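Local coordinates for protein transcriptional regulator, TetR family (Legionella pneumophila subsp. pneumophila str. Philadelphia 1, PDB 3ON4) that probably binds DNA through an N-terminal helix-turn-helix domain and regulates transcription, as members of the TetR family do, at residues E86-F91 against I135-G140; K12-A17 against T38-K43; L57-I62 against P120-N125. One frame throughout, in Å; residues are numbered along the deposited sequence.

Contact 1 (E86-F91 against I135-G140); sequences EKIQKF and IEWLKG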
loop_
_atom_site.group_PDB
_atom_site.type_symbol
_atom_site.label_atom_id
_atom_site.label_comp_id
_atom_site.label_asym_id
_atom_site.label_seq_id
_atom_site.Cartn_x
_atom_site.Cartn_y
_atom_site.Cartn_z
ATOM N N GLU A 86 23.876 -8.202 -3.972
ATOM C CA GLU A 86 24.110 -7.626 -2.648
ATOM C C GLU A 86 23.590 -6.186 -2.576
ATOM O O GLU A 86 23.116 -5.760 -1.531
ATOM C CB GLU A 86 25.597 -7.690 -2.287
ATOM C CG GLU A 86 26.112 -9.100 -1.909
ATOM C CD GLU A 86 27.624 -9.180 -1.756
ATOM O OE1 GLU A 86 28.373 -8.480 -2.476
ATOM O OE2 GLU A 86 28.085 -9.985 -0.927
ATOM N N LYS A 87 23.674 -5.444 -3.677
ATOM C CA LYS A 87 23.152 -4.058 -3.711
ATOM C C LYS A 87 21.622 -4.025 -3.510
ATOM O O LYS A 87 21.085 -3.180 -2.777
ATOM C CB LYS A 87 23.551 -3.359 -5.016
ATOM C CG LYS A 87 25.055 -3.081 -5.136
ATOM C CD LYS A 87 25.418 -2.464 -6.479
ATOM C CE LYS A 87 26.917 -2.204 -6.564
ATOM N NZ LYS A 87 27.394 -1.993 -7.958
ATOM N N ILE A 88 20.932 -4.962 -4.155
ATOM C CA ILE A 88 19.496 -5.103 -3.986
ATOM C C ILE A 88 19.196 -5.520 -2.545
ATOM O O ILE A 88 18.288 -4.980 -1.930
ATOM C CB ILE A 88 18.875 -6.151 -4.950
ATOM C CG1 ILE A 88 19.130 -5.808 -6.444
ATOM C CG2 ILE A 88 17.380 -6.299 -4.646
ATOM C CD1 ILE A 88 18.835 -4.370 -6.802
ATOM N N GLN A 89 19.947 -6.482 -2.003
ATOM C CA GLN A 89 19.741 -6.898 -0.599
ATOM C C GLN A 89 19.929 -5.718 0.371
ATOM O O GLN A 89 19.144 -5.525 1.316
ATOM C CB GLN A 89 20.675 -8.077 -0.225
ATOM C CG GLN A 89 20.351 -9.396 -0.963
ATOM C CD GLN A 89 21.421 -10.476 -0.803
ATOM O OE1 GLN A 89 22.614 -10.186 -0.652
ATOM N NE2 GLN A 89 20.997 -11.735 -0.870
ATOM N N LYS A 90 20.953 -4.906 0.130
ATOM C CA LYS A 90 21.230 -3.761 1.005
ATOM C C LYS A 90 20.202 -2.647 0.829
ATOM O O LYS A 90 19.891 -1.927 1.785
ATOM C CB LYS A 90 22.650 -3.215 0.781
ATOM C CG LYS A 90 23.760 -4.153 1.180
ATOM C CD LYS A 90 23.857 -4.427 2.690
ATOM C CE LYS A 90 25.001 -5.408 2.966
ATOM N NZ LYS A 90 25.137 -5.864 4.395
ATOM N N PHE A 91 19.675 -2.506 -0.387
ATOM C CA PHE A 91 18.551 -1.606 -0.636
ATOM C C PHE A 91 17.381 -1.976 0.269
ATOM O O PHE A 91 16.817 -1.107 0.941
ATOM C CB PHE A 91 18.145 -1.648 -2.113
ATOM C CG PHE A 91 16.714 -1.298 -2.365
ATOM C CD1 PHE A 91 16.315 0.025 -2.474
ATOM C CD2 PHE A 91 15.767 -2.296 -2.517
ATOM C CE1 PHE A 91 14.992 0.335 -2.718
ATOM C CE2 PHE A 91 14.449 -1.985 -2.766
ATOM C CZ PHE A 91 14.059 -0.689 -2.864
ATOM N N ILE A 135 12.845 2.944 -8.997
ATOM C CA ILE A 135 12.750 2.026 -10.126
ATOM C C ILE A 135 13.957 2.162 -11.064
ATOM O O ILE A 135 14.585 1.152 -11.430
ATOM C CB ILE A 135 11.409 2.227 -10.855
ATOM C CG1 ILE A 135 10.268 1.767 -9.924
ATOM C CG2 ILE A 135 11.400 1.535 -12.228
ATOM C CD1 ILE A 135 8.928 2.234 -10.346
ATOM N N GLU A 136 14.326 3.403 -11.396
ATOM C CA GLU A 136 15.526 3.655 -12.203
ATOM C C GLU A 136 16.789 3.106 -11.521
ATOM O O GLU A 136 17.610 2.472 -12.180
ATOM C CB GLU A 136 15.679 5.155 -12.508
ATOM C CG GLU A 136 16.885 5.526 -13.398
ATOM C CD GLU A 136 16.919 4.758 -14.711
ATOM O OE1 GLU A 136 15.836 4.556 -15.324
ATOM O OE2 GLU A 136 18.023 4.333 -15.114
ATOM N N TRP A 137 16.938 3.325 -10.214
ATOM C CA TRP A 137 18.107 2.790 -9.486
ATOM C C TRP A 137 18.166 1.257 -9.551
ATOM O O TRP A 137 19.195 0.665 -9.907
ATOM C CB TRP A 137 18.057 3.218 -8.031
ATOM C CG TRP A 137 19.280 2.838 -7.301
ATOM C CD1 TRP A 137 20.469 3.519 -7.265
ATOM C CD2 TRP A 137 19.458 1.670 -6.503
ATOM N NE1 TRP A 137 21.376 2.838 -6.493
ATOM C CE2 TRP A 137 20.782 1.696 -6.018
ATOM C CE3 TRP A 137 18.637 0.579 -6.182
ATOM C CZ2 TRP A 137 21.292 0.699 -5.199
ATOM C CZ3 TRP A 137 19.144 -0.416 -5.367
ATOM C CH2 TRP A 137 20.462 -0.346 -4.873
ATOM N N LEU A 138 17.049 0.620 -9.235
ATOM C CA LEU A 138 16.923 -0.852 -9.320
ATOM C C LEU A 138 17.214 -1.423 -10.723
ATOM O O LEU A 138 17.976 -2.397 -10.870
ATOM C CB LEU A 138 15.513 -1.285 -8.850
ATOM C CG LEU A 138 15.193 -1.244 -7.358
ATOM C CD1 LEU A 138 13.718 -1.550 -7.073
ATOM C CD2 LEU A 138 16.111 -2.239 -6.627
ATOM N N LYS A 139 16.607 -0.820 -11.752
ATOM C CA LYS A 139 16.836 -1.191 -13.153
ATOM C C LYS A 139 18.308 -1.097 -13.520
ATOM O O LYS A 139 18.874 -2.011 -14.143
ATOM C CB LYS A 139 16.038 -0.279 -14.090
ATOM C CG LYS A 139 16.289 -0.493 -15.595
ATOM C CD LYS A 139 15.719 0.713 -16.341
ATOM C CE LYS A 139 15.944 0.650 -17.810
ATOM N NZ LYS A 139 16.173 2.021 -18.370
ATOM N N GLY A 140 18.934 0.010 -13.137
ATOM C CA GLY A 140 20.375 0.204 -13.405
ATOM C C GLY A 140 21.279 -0.842 -12.760
ATOM O O GLY A 140 22.214 -1.346 -13.401
#
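Trp137 and Leu138, neighbours on helix 121-144, reach across to Lys87, Ile88 and Phe91 on helix 84-98. The two short segments run nearly antiparallel, at 153°, with axes 10.9 Å apart, a wide spacing bridged by large side chains. The aromatic part is a poorly overlapped pair: the Phe91 ring and the six-membered ring of Trp137 are tilted by 30°, slid apart, with centroids 5.8 Å from each other. The closer touch is made by the root of the phenylalanine, Phe91 CB lying 3.6 Å from Trp137 CZ3. In both residues CG is anti to the backbone N (chi1 154° for Phe91), which sends each side chain toward the opposite helix, where the two pass in opposite directions. The outer edge of the indole also meets backbone, Trp137 CH2 coming within 3.6 Å of Lys87 O near the ring plane. Of the aliphatic contacts, Leu138 CD2 does double duty. It makes a CH-pi contact over one face of Phe91, 4.3 Å from the ring centroid, and abuts Ile88 with CD2 3.5 Å from Ile88 CD1, a tight pair formed where the two side chains lie roughly perpendicular. Polar anchoring comes from helix 54-77, where Ser77 OG accepts a hydrogen bond from Trp137 NE1. Leu73 of the same helix packs on Phe91, and Ile186 of helix 177-189 on Ile88. Within the helical C-terminal domain, apolar contact thus joins the two helices, and the bond to Ser77 satisfies the indole nitrogen and probably helps fix the ring's rotation.

Contact 2 (K12-A17 against T38-K43); sequences KERILA and TAINIK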
loop_
_atom_site.group_PDB
_atom_site.type_symbol
_atom_site.label_atom_id
_atom_site.label_comp_id
_atom_site.label_asym_id
_atom_site.label_seq_id
_atom_site.Cartn_x
_atom_site.Cartn_y
_atom_site.Cartn_z
ATOM N N LYS A 12 12.478 24.436 11.053
ATOM C CA LYS A 12 12.051 23.839 9.784
ATOM C C LYS A 12 12.387 22.349 9.732
ATOM O O LYS A 12 11.535 21.527 9.370
ATOM C CB LYS A 12 12.693 24.545 8.608
ATOM C CG LYS A 12 12.045 24.256 7.270
ATOM C CD LYS A 12 12.589 25.168 6.178
ATOM C CE LYS A 12 11.871 24.907 4.868
ATOM N NZ LYS A 12 12.313 25.812 3.787
ATOM N N GLU A 13 13.621 22.019 10.091
ATOM C CA GLU A 13 14.067 20.633 10.060
ATOM C C GLU A 13 13.304 19.782 11.065
ATOM O O GLU A 13 12.933 18.653 10.762
ATOM C CB GLU A 13 15.584 20.494 10.280
ATOM C CG GLU A 13 15.964 19.016 10.544
ATOM C CD GLU A 13 17.393 18.661 10.208
ATOM O OE1 GLU A 13 18.254 19.562 10.210
ATOM O OE2 GLU A 13 17.646 17.458 9.956
ATOM N N ARG A 14 13.044 20.309 12.254
ATOM C CA ARG A 14 12.314 19.510 13.246
ATOM C C ARG A 14 10.867 19.278 12.797
ATOM O O ARG A 14 10.282 18.207 13.060
ATOM C CB ARG A 14 12.393 20.138 14.638
ATOM C CG ARG A 14 13.793 20.179 15.213
ATOM C CD ARG A 14 13.803 20.223 16.743
ATOM N NE ARG A 14 12.817 21.140 17.308
ATOM C CZ ARG A 14 12.387 21.126 18.573
ATOM N NH1 ARG A 14 11.498 22.023 18.959
ATOM N NH2 ARG A 14 12.835 20.227 19.453
ATOM N N ILE A 15 10.290 20.260 12.103
ATOM C CA ILE A 15 8.924 20.120 11.574
ATOM C C ILE A 15 8.916 19.031 10.516
ATOM O O ILE A 15 8.075 18.129 10.533
ATOM C CB ILE A 15 8.360 21.441 10.953
ATOM C CG1 ILE A 15 8.082 22.472 12.038
ATOM C CG2 ILE A 15 7.074 21.121 10.153
ATOM C CD1 ILE A 15 7.977 23.944 11.549
ATOM N N LEU A 16 9.874 19.100 9.601
ATOM C CA LEU A 16 9.969 18.103 8.551
ATOM C C LEU A 16 10.137 16.687 9.138
ATOM O O LEU A 16 9.457 15.749 8.709
ATOM C CB LEU A 16 11.115 18.423 7.599
ATOM C CG LEU A 16 10.861 19.610 6.664
ATOM C CD1 LEU A 16 12.194 20.097 6.046
ATOM C CD2 LEU A 16 9.830 19.233 5.596
ATOM N N ALA A 17 11.005 16.559 10.133
ATOM C CA ALA A 17 11.293 15.224 10.696
ATOM C C ALA A 17 10.071 14.596 11.389
ATOM O O ALA A 17 9.795 13.384 11.217
ATOM C CB ALA A 17 12.516 15.279 11.631
ATOM N N THR A 38 2.098 20.199 19.007
ATOM C CA THR A 38 2.006 19.531 20.301
ATOM C C THR A 38 3.215 18.622 20.494
ATOM O O THR A 38 3.787 18.583 21.568
ATOM C CB THR A 38 0.701 18.703 20.389
ATOM O OG1 THR A 38 -0.416 19.600 20.400
ATOM C CG2 THR A 38 0.651 17.835 21.656
ATOM N N ALA A 39 3.630 17.934 19.431
ATOM C CA ALA A 39 4.691 16.913 19.546
ATOM C C ALA A 39 6.034 17.524 19.928
ATOM O O ALA A 39 6.756 16.950 20.751
ATOM C CB ALA A 39 4.815 16.105 18.237
ATOM N N ILE A 40 6.364 18.670 19.325
ATOM C CA ILE A 40 7.672 19.305 19.519
ATOM C C ILE A 40 7.590 20.659 20.236
ATOM O O ILE A 40 8.579 21.403 20.312
ATOM C CB ILE A 40 8.464 19.389 18.186
ATOM C CG1 ILE A 40 7.736 20.241 17.137
ATOM C CG2 ILE A 40 8.716 17.962 17.641
ATOM C CD1 ILE A 40 8.606 20.634 15.919
ATOM N N ASN A 41 6.412 20.960 20.779
ATOM C CA ASN A 41 6.194 22.125 21.622
ATOM C C ASN A 41 6.609 23.452 20.975
ATOM O O ASN A 41 7.372 24.211 21.553
ATOM C CB ASN A 41 6.865 21.923 22.996
ATOM C CG ASN A 41 6.240 20.783 23.788
ATOM O OD1 ASN A 41 5.064 20.425 23.570
ATOM N ND2 ASN A 41 7.008 20.210 24.733
ATOM N N ILE A 42 6.091 23.701 19.775
ATOM C CA ILE A 42 6.183 25.013 19.094
ATOM C C ILE A 42 4.764 25.511 18.803
ATOM O O ILE A 42 3.804 24.758 18.907
ATOM C CB ILE A 42 7.022 24.945 17.763
ATOM C CG1 ILE A 42 6.339 24.023 16.743
ATOM C CG2 ILE A 42 8.473 24.510 18.075
ATOM C CD1 ILE A 42 7.044 23.867 15.399
ATOM N N LYS A 43 4.629 26.791 18.466
ATOM C CA LYS A 43 3.315 27.364 18.143
ATOM C C LYS A 43 2.864 26.862 16.781
ATOM O O LYS A 43 3.691 26.727 15.878
ATOM C CB LYS A 43 3.389 28.884 18.155
ATOM C CG LYS A 43 3.790 29.468 19.514
ATOM C CD LYS A 43 4.045 30.980 19.460
ATOM C CE LYS A 43 4.705 31.465 20.744
ATOM N NZ LYS A 43 4.922 32.934 20.770
HETATM O O HOH W 1 10.888 22.309 21.624
#
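Ile40 meets Arg14 and Ile15 of helix 11-26 through CD1, which lies 4.0 Å from Arg14 CB. Its CG1 sits between the backbone N and the carbonyl carbon (chi1 62°), sending the longer branch to the base of the arginine, while Ile40 CB lies over one face of the guanidinium. The carbonyl of Ile40 is bridged to the same group by a water, which accepts from Arg14 NH1 at 2.7 Å and donates to Ile40 O at 2.8 Å. That water lies at the guanidinium edge, in its plane. A bend at chi3 (-43°) swings the guanidinium back toward the Ile40 carbonyl. Arg14 is modelled in two conformers; the guanidinium contacts and water bridge belong to the one described and may not be permanent. At Asn41 the backbone takes positive phi and leaves the helix, and Ile42 then points back toward helix 11-26. Ile42 CD1 reaches Ile15, 3.8 Å from Ile15 CG1, and its other branch, CG2, comes to the guanidinium edge, 4.0 Å from Arg14 NH1. Ile47 of helix 44-50 packs on both Ile15 and Ile42. The turn of the predicted helix-turn-helix motif is therefore held to the first helix by two partly exposed isoleucines packed on the buried Ile15 and Arg14, with a water bridge to one Arg14 conformer.

Contact 3 (L57-I62 against P120-N125); sequences LGVAVI and PVSIQN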
loop_
_atom_site.group_PDB
_atom_site.type_symbol
_atom_site.label_atom_id
_atom_site.label_comp_id
_atom_site.label_asym_id
_atom_site.label_seq_id
_atom_site.Cartn_x
_atom_site.Cartn_y
_atom_site.Cartn_z
ATOM N N LEU A 57 3.912 21.620 3.130
ATOM C CA LEU A 57 4.657 20.711 3.991
ATOM C C LEU A 57 4.737 19.348 3.315
ATOM O O LEU A 57 5.820 18.748 3.276
ATOM C CB LEU A 57 4.021 20.605 5.376
ATOM C CG LEU A 57 4.633 19.589 6.343
ATOM C CD1 LEU A 57 6.118 19.899 6.567
ATOM C CD2 LEU A 57 3.863 19.596 7.683
ATOM N N GLY A 58 3.620 18.861 2.771
ATOM C CA GLY A 58 3.628 17.584 2.071
ATOM C C GLY A 58 4.699 17.523 0.969
ATOM O O GLY A 58 5.466 16.568 0.887
ATOM N N VAL A 59 4.743 18.538 0.117
ATOM C CA VAL A 59 5.719 18.617 -0.973
ATOM C C VAL A 59 7.149 18.580 -0.429
ATOM O O VAL A 59 8.014 17.843 -0.927
ATOM C CB VAL A 59 5.495 19.897 -1.809
ATOM C CG1 VAL A 59 6.703 20.222 -2.715
ATOM C CG2 VAL A 59 4.213 19.778 -2.631
ATOM N N ALA A 60 7.388 19.386 0.591
ATOM C CA ALA A 60 8.710 19.508 1.181
ATOM C C ALA A 60 9.163 18.198 1.884
ATOM O O ALA A 60 10.324 17.801 1.765
ATOM C CB ALA A 60 8.751 20.725 2.161
ATOM N N VAL A 61 8.248 17.515 2.572
ATOM C CA VAL A 61 8.562 16.249 3.235
ATOM C C VAL A 61 8.965 15.189 2.192
ATOM O O VAL A 61 9.977 14.510 2.347
ATOM C CB VAL A 61 7.361 15.715 4.064
ATOM C CG1 VAL A 61 7.616 14.259 4.517
ATOM C CG2 VAL A 61 7.114 16.629 5.269
ATOM N N ILE A 62 8.198 15.068 1.115
ATOM C CA ILE A 62 8.509 14.023 0.129
ATOM C C ILE A 62 9.820 14.370 -0.573
ATOM O O ILE A 62 10.648 13.499 -0.790
ATOM C CB ILE A 62 7.426 13.796 -0.921
ATOM C CG1 ILE A 62 6.099 13.443 -0.284
ATOM C CG2 ILE A 62 7.852 12.626 -1.860
ATOM C CD1 ILE A 62 4.878 13.670 -1.218
ATOM N N PRO A 120 -3.209 16.971 -3.431
ATOM C CA PRO A 120 -2.957 17.976 -4.438
ATOM C C PRO A 120 -1.956 17.465 -5.484
ATOM O O PRO A 120 -1.106 16.628 -5.178
ATOM C CB PRO A 120 -2.363 19.131 -3.630
ATOM C CG PRO A 120 -2.907 18.937 -2.259
ATOM C CD PRO A 120 -2.960 17.476 -2.064
ATOM N N VAL A 121 -2.053 17.985 -6.698
ATOM C CA VAL A 121 -1.209 17.515 -7.795
ATOM C C VAL A 121 0.296 17.700 -7.497
ATOM O O VAL A 121 1.122 16.849 -7.859
ATOM C CB VAL A 121 -1.572 18.224 -9.115
ATOM C CG1 VAL A 121 -0.538 17.934 -10.193
ATOM C CG2 VAL A 121 -2.990 17.812 -9.557
ATOM N N SER A 122 0.657 18.789 -6.819
ATOM C CA SER A 122 2.067 18.987 -6.458
ATOM C C SER A 122 2.617 17.792 -5.667
ATOM O O SER A 122 3.747 17.341 -5.886
ATOM C CB SER A 122 2.250 20.276 -5.655
ATOM O OG SER A 122 1.522 20.185 -4.432
ATOM N N ILE A 123 1.818 17.248 -4.764
ATOM C CA ILE A 123 2.292 16.143 -3.941
ATOM C C ILE A 123 2.306 14.853 -4.760
ATOM O O ILE A 123 3.241 14.039 -4.656
ATOM C CB ILE A 123 1.447 16.006 -2.661
ATOM C CG1 ILE A 123 1.578 17.297 -1.814
ATOM C CG2 ILE A 123 1.874 14.820 -1.846
ATOM C CD1 ILE A 123 0.723 17.266 -0.533
ATOM N N GLN A 124 1.252 14.645 -5.538
ATOM C CA GLN A 124 1.196 13.523 -6.478
ATOM C C GLN A 124 2.470 13.436 -7.318
ATOM O O GLN A 124 3.079 12.372 -7.429
ATOM C CB GLN A 124 -0.009 13.666 -7.420
ATOM C CG GLN A 124 -1.353 13.434 -6.764
ATOM C CD GLN A 124 -2.492 13.507 -7.757
ATOM O OE1 GLN A 124 -2.353 14.091 -8.830
ATOM N NE2 GLN A 124 -3.622 12.952 -7.394
ATOM N N ASN A 125 2.858 14.561 -7.911
ATOM C CA ASN A 125 4.046 14.619 -8.763
ATOM C C ASN A 125 5.353 14.309 -7.988
ATOM O O ASN A 125 6.239 13.608 -8.491
ATOM C CB ASN A 125 4.101 15.953 -9.542
ATOM C CG ASN A 125 3.021 16.036 -10.629
ATOM O OD1 ASN A 125 2.243 15.097 -10.822
ATOM N ND2 ASN A 125 2.961 17.157 -11.325
#
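Ile123 spreads over one side of helix 54-77, meeting Gly58, Val59 and Ile62 with three different carbons. Its CD1 rests over the glycine backbone, 3.9 Å from Gly58 CA. CG1 lies 3.7 Å from Val59 CG2. With CG1 beside the backbone N (chi1 -62°), the third carbon, CG2, lies anti to that N and turns to Ile62, 3.3 Å from Ile62 CD1; this is a very close carbon-carbon approach, and the two side chains cross nearly at right angles. Val59 CG2 also touches Ser122, at 3.3 Å from OG. The hydroxyl is hydrogen-bonded to Glu55 OE2, earlier on helix 54-77, adding a polar tie beside the apolar patch. The segment axes are nearly parallel (9°) and 8.9 Å apart, and the lack of a side chain at Gly58 lets Ile123 CD1 lie against the backbone. Phe112 of helix 108-115 touches both isoleucines, and Tyr28 also packs on Ile123. In the TetR fold this joins the helix following the DNA-binding motif to the start of helix 121-144 in the C-terminal domain, through close aliphatic packing at a glycine with a serine-glutamate bond at the side.

How the contacts relate
Contacts 1 and 3 are buried and share helix 121-144, whose first turn takes part in contact 3 and whose later turns take part in contact 1; their centres lie 25 Å apart on opposite sides of the chain's centre. Contact 1 belongs wholly to the C-terminal domain and uses aromatic and aliphatic side chains to span widely spaced, nearly antiparallel helices, whereas contact 3 joins the N-terminal and C-terminal parts with aliphatic side chains between closer, nearly parallel ones. Contact 2, inside the predicted DNA-binding region, is only partly buried and alone includes a bridging water. It adjoins contact 3 directly: Leu16 CD2 lies 3.8 Å from Val61 CG2, linking helix 11-26 to helix 54-77.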